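Local coordinates for protein ZmpA Glycopeptidase (Clostridium perfringens, PDB 6XSX) that acts as a glycopeptidase, a metalloprotease whose M60 catalytic module, the part described here, probably cleaves the peptide backbone of glycosylated proteins, at residues Gln80-His85 / Glu109-Thr114; Ala115-Leu120 / Gln174-Phe179. One frame throughout, in Å; residues are numbered along the deposited sequence.

Contact 1 (Gln80-His85 / Glu109-Thr114); sequences QMDSQH and ELRPGT
The Arg111 side chain runs out extended through its first two torsions, then bends at the third (-41°), which turns NE onto the carboxylate of Asp82. NE meets OD2 of Asp82 at 2.6 Å in a nearly straight salt bridge, on the syn side of the oxygen but 27° out of the carboxylate plane. The second arm, from NH2 of Arg111 to OD1 of Asp82, is a weak bond of 2.9 Å, consistent with the two planes being 52° apart. The same pair is joined through the main chain, where Arg111 N donates to Asp82 O at 3.1 Å. Two residues away on each segment, Gln84 N donates to Glu109 O at 2.8 Å, and the two bonds flank a single beta bridge between Ser83 and Leu110. Here irregular loops are matched like strands for just one step. Beside the bridge, Gln80 bends at its second torsion and lays its amide against Leu110, with CD 3.5 Å from Leu110 CD1. NE2 donates to Met81 O at 2.8 Å, and the amide also bonds the backbone of Ala115 and Ala117. Ser83 OG closes an ST turn by accepting from His85 N, and it also donates to a water that bonds Glu109 OE1. On the other loop, Thr114 OG1 binds Arg111 O at 2.6 Å across a type II turn. Leu244, ending strand 240-244, touches both Asp82 and Arg111, whose NH1 goes on to Asn263; the contact thus joins the loop between strands 75-80 and 88-91 to the approach to strand 117-123.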
# COMPACT_ATOMS: atom_id res chain seq x y z
N GLN A 80 14.52 2.01 20.20
CA GLN A 80 15.06 0.70 20.54
C GLN A 80 14.85 -0.24 19.35
O GLN A 80 13.78 -0.23 18.73
CB GLN A 80 14.34 0.17 21.78
CG GLN A 80 14.40 -1.35 21.95
CD GLN A 80 15.76 -1.87 22.36
OE1 GLN A 80 16.31 -1.48 23.40
NE2 GLN A 80 16.30 -2.79 21.57
N MET A 81 15.87 -1.04 19.04
CA MET A 81 15.83 -1.97 17.91
C MET A 81 14.94 -3.17 18.21
O MET A 81 14.93 -3.67 19.34
CB MET A 81 17.23 -2.47 17.54
CG MET A 81 18.06 -1.45 16.77
SD MET A 81 17.16 -0.84 15.32
CE MET A 81 17.36 -2.22 14.20
N ASP A 82 14.20 -3.62 17.18
CA ASP A 82 13.58 -4.94 17.11
C ASP A 82 12.61 -5.19 18.26
O ASP A 82 12.62 -6.27 18.87
CB ASP A 82 14.64 -6.05 17.06
CG ASP A 82 14.19 -7.28 16.29
OD1 ASP A 82 12.99 -7.37 15.96
OD2 ASP A 82 15.05 -8.14 16.04
N SER A 83 11.74 -4.21 18.53
CA SER A 83 10.63 -4.38 19.45
C SER A 83 9.46 -5.01 18.70
O SER A 83 9.41 -4.95 17.47
CB SER A 83 10.25 -3.05 20.05
OG SER A 83 9.04 -3.14 20.78
N GLN A 84 8.51 -5.59 19.43
CA GLN A 84 7.25 -6.01 18.82
C GLN A 84 6.45 -4.75 18.46
O GLN A 84 5.57 -4.80 17.61
CB GLN A 84 6.45 -6.94 19.74
CG GLN A 84 5.77 -6.18 20.88
CD GLN A 84 5.10 -7.08 21.88
OE1 GLN A 84 5.56 -7.22 23.01
NE2 GLN A 84 3.99 -7.70 21.49
N HIS A 85 6.79 -3.64 19.12
CA HIS A 85 6.21 -2.33 18.86
C HIS A 85 7.21 -1.48 18.07
O HIS A 85 8.15 -2.02 17.48
CB HIS A 85 5.78 -1.66 20.18
CG HIS A 85 4.87 -2.51 21.01
ND1 HIS A 85 3.63 -2.96 20.54
CD2 HIS A 85 4.99 -3.00 22.26
CE1 HIS A 85 3.05 -3.68 21.47
NE2 HIS A 85 3.85 -3.72 22.54
N GLU A 109 9.36 -6.96 25.52
CA GLU A 109 8.86 -6.38 24.28
C GLU A 109 9.80 -6.64 23.11
O GLU A 109 9.44 -6.36 21.97
CB GLU A 109 8.68 -4.86 24.44
CG GLU A 109 7.36 -4.52 25.12
CD GLU A 109 7.15 -3.08 25.54
OE1 GLU A 109 7.83 -2.16 24.98
OE2 GLU A 109 6.30 -2.87 26.42
N LEU A 110 11.01 -7.16 23.38
CA LEU A 110 12.06 -7.20 22.38
C LEU A 110 12.29 -8.63 21.90
O LEU A 110 12.12 -9.57 22.68
CB LEU A 110 13.35 -6.65 23.00
CG LEU A 110 13.28 -5.26 23.64
CD1 LEU A 110 14.68 -4.79 24.00
CD2 LEU A 110 12.58 -4.26 22.74
N ARG A 111 12.72 -8.78 20.64
CA ARG A 111 13.08 -10.11 20.17
C ARG A 111 14.13 -10.67 21.13
O ARG A 111 15.05 -9.95 21.51
CB ARG A 111 13.62 -10.11 18.74
CG ARG A 111 13.85 -11.50 18.17
CD ARG A 111 14.44 -11.51 16.77
NE ARG A 111 13.85 -10.49 15.90
CZ ARG A 111 12.76 -10.66 15.15
NH1 ARG A 111 12.11 -11.81 15.17
NH2 ARG A 111 12.32 -9.67 14.39
N PRO A 112 14.00 -11.93 21.58
CA PRO A 112 14.99 -12.51 22.49
C PRO A 112 16.41 -12.30 21.96
O PRO A 112 16.68 -12.53 20.78
CB PRO A 112 14.54 -13.98 22.53
CG PRO A 112 13.03 -13.90 22.37
CD PRO A 112 12.87 -12.84 21.30
N GLY A 113 17.28 -11.81 22.85
CA GLY A 113 18.70 -11.64 22.56
C GLY A 113 19.04 -10.25 22.02
O GLY A 113 20.14 -10.04 21.52
N THR A 114 18.08 -9.32 22.06
CA THR A 114 18.35 -7.99 21.55
C THR A 114 18.94 -7.14 22.67
O THR A 114 18.39 -7.10 23.77
CB THR A 114 17.09 -7.32 20.99
OG1 THR A 114 16.44 -8.28 20.17
CG2 THR A 114 17.37 -6.06 20.20
O HOH W 1 8.96 -1.38 22.67

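Contact 2 (Ala115-Leu120 / Gln174-Phe179); sequences AKAGVL and QLPDVF
Pro176 sets its ring against the backbone of Gly118: CB and CG lie on that glycine, while CD turns to Ala117. CB rests 3.7 Å from Gly118 CA. CG comes next, 3.6 Å from Gly118 O, and CD closes the ring 3.7 Å from Ala117 CB. That methyl serves a second neighbour as well, since Ala117 CB also stands 3.5 Å from Gln174 O; Ala115 CB touches the same carbonyl. Further along, Val178 and Val119 meet tip to tip, their CG1 methyls 3.5 Å apart, because Val178 holds CG1 between its backbone N and carbonyl carbon (chi1 58°). No direct hydrogen bond links the segments. Instead a water at the Gln174 end donates to Lys116 O at 2.9 Å and to Gln174 O at 2.7 Å, so the pairing is apolar packing with a bridged polar end. Tyr145 of strand 143-149 lies against both valines, while Pro176 O is hydrogen-bonded by the hydroxyl of Tyr165 on helix 155-171. Strand 143-149, that helix and strand 179-182 form a beta-alpha-beta crossover, and residues 174-179 are its return leg, passing over the sheet where strand 117-123 runs between strands 75-80 and 49-56.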
# COMPACT_ATOMS: atom_id res chain seq x y z
N ALA A 115 20.04 -6.45 22.36
CA ALA A 115 20.66 -5.48 23.26
C ALA A 115 19.66 -4.37 23.58
O ALA A 115 18.83 -4.01 22.75
CB ALA A 115 21.91 -4.93 22.62
N LYS A 116 19.74 -3.84 24.81
CA LYS A 116 18.96 -2.67 25.19
C LYS A 116 19.70 -1.45 24.65
O LYS A 116 20.63 -0.94 25.28
CB LYS A 116 18.76 -2.62 26.71
CG LYS A 116 18.08 -3.84 27.33
CD LYS A 116 16.63 -3.99 26.92
CE LYS A 116 15.84 -4.89 27.85
NZ LYS A 116 15.34 -4.14 29.03
N ALA A 117 19.33 -1.04 23.44
CA ALA A 117 20.08 -0.02 22.73
C ALA A 117 19.33 0.32 21.45
O ALA A 117 18.45 -0.44 21.02
CB ALA A 117 21.46 -0.54 22.41
N GLY A 118 19.71 1.44 20.83
CA GLY A 118 19.11 1.87 19.58
C GLY A 118 19.73 3.17 19.08
O GLY A 118 20.89 3.44 19.36
N VAL A 119 18.93 3.96 18.35
CA VAL A 119 19.43 5.10 17.60
C VAL A 119 18.60 6.35 17.96
O VAL A 119 17.52 6.24 18.55
CB VAL A 119 19.39 4.82 16.09
CG1 VAL A 119 20.24 3.61 15.70
CG2 VAL A 119 17.97 4.68 15.57
N LEU A 120 19.13 7.52 17.57
CA LEU A 120 18.49 8.80 17.80
C LEU A 120 18.07 9.40 16.47
O LEU A 120 18.86 9.40 15.52
CB LEU A 120 19.43 9.78 18.54
CG LEU A 120 20.05 9.30 19.86
CD1 LEU A 120 20.99 10.36 20.41
CD2 LEU A 120 18.98 8.97 20.89
N GLN A 174 26.74 -4.96 23.27
CA GLN A 174 25.76 -4.09 23.91
C GLN A 174 25.29 -3.00 22.95
O GLN A 174 24.31 -2.32 23.25
CB GLN A 174 26.35 -3.35 25.12
CG GLN A 174 26.59 -4.20 26.37
CD GLN A 174 27.34 -3.42 27.43
OE1 GLN A 174 28.00 -2.41 27.17
NE2 GLN A 174 27.28 -3.91 28.67
N LEU A 175 26.03 -2.78 21.85
CA LEU A 175 25.66 -1.80 20.83
C LEU A 175 24.46 -2.30 20.04
O LEU A 175 24.28 -3.50 19.88
CB LEU A 175 26.84 -1.57 19.88
CG LEU A 175 27.99 -0.72 20.42
CD1 LEU A 175 29.17 -0.76 19.45
CD2 LEU A 175 27.56 0.72 20.64
N PRO A 176 23.61 -1.41 19.45
CA PRO A 176 22.48 -1.87 18.64
C PRO A 176 22.96 -2.39 17.28
O PRO A 176 23.82 -1.78 16.65
CB PRO A 176 21.66 -0.59 18.45
CG PRO A 176 22.71 0.49 18.43
CD PRO A 176 23.72 0.06 19.48
N ASP A 177 22.40 -3.52 16.84
CA ASP A 177 22.63 -4.04 15.50
C ASP A 177 21.66 -3.32 14.56
O ASP A 177 20.50 -3.71 14.46
CB ASP A 177 22.45 -5.57 15.46
CG ASP A 177 22.90 -6.24 14.17
OD1 ASP A 177 23.26 -5.52 13.21
OD2 ASP A 177 22.87 -7.49 14.11
N VAL A 178 22.14 -2.27 13.88
CA VAL A 178 21.23 -1.38 13.17
C VAL A 178 21.92 -0.78 11.94
O VAL A 178 23.07 -0.37 12.03
CB VAL A 178 20.68 -0.26 14.07
CG1 VAL A 178 21.79 0.59 14.69
CG2 VAL A 178 19.71 0.64 13.32
N PHE A 179 21.15 -0.68 10.84
CA PHE A 179 21.49 0.12 9.67
C PHE A 179 20.24 0.83 9.15
O PHE A 179 19.20 0.19 8.98
CB PHE A 179 22.11 -0.76 8.58
CG PHE A 179 22.36 -0.04 7.28
CD1 PHE A 179 23.44 0.84 7.14
CD2 PHE A 179 21.53 -0.23 6.19
CE1 PHE A 179 23.66 1.50 5.95
CE2 PHE A 179 21.75 0.45 4.99
CZ PHE A 179 22.82 1.30 4.87
O HOH W 2 23.23 -2.12 25.68

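How the contacts relate
From the N terminus, contact 1 comes first: it closes the loop that runs from His85 through strands 88-91 and 96-101 back to Glu109. Contact 2 opens at the very next residue after Thr114 and closes a longer loop, through strands 136-140 and 143-149 and helix 155-171. The two are therefore in series, neither nested nor crossing. The Gln80 amide spans them, its NE2 3.0 Å from Ala115 O and its OE1 3.1 Å from Ala117 N, both probable hydrogen bonds, and Met81 CE packs on Asp177 O. Contact 1 ties the loop after strand 75-80 to the lead-in of strand 117-123; contact 2 ties that strand's start to the return leg of the beta-alpha-beta crossover.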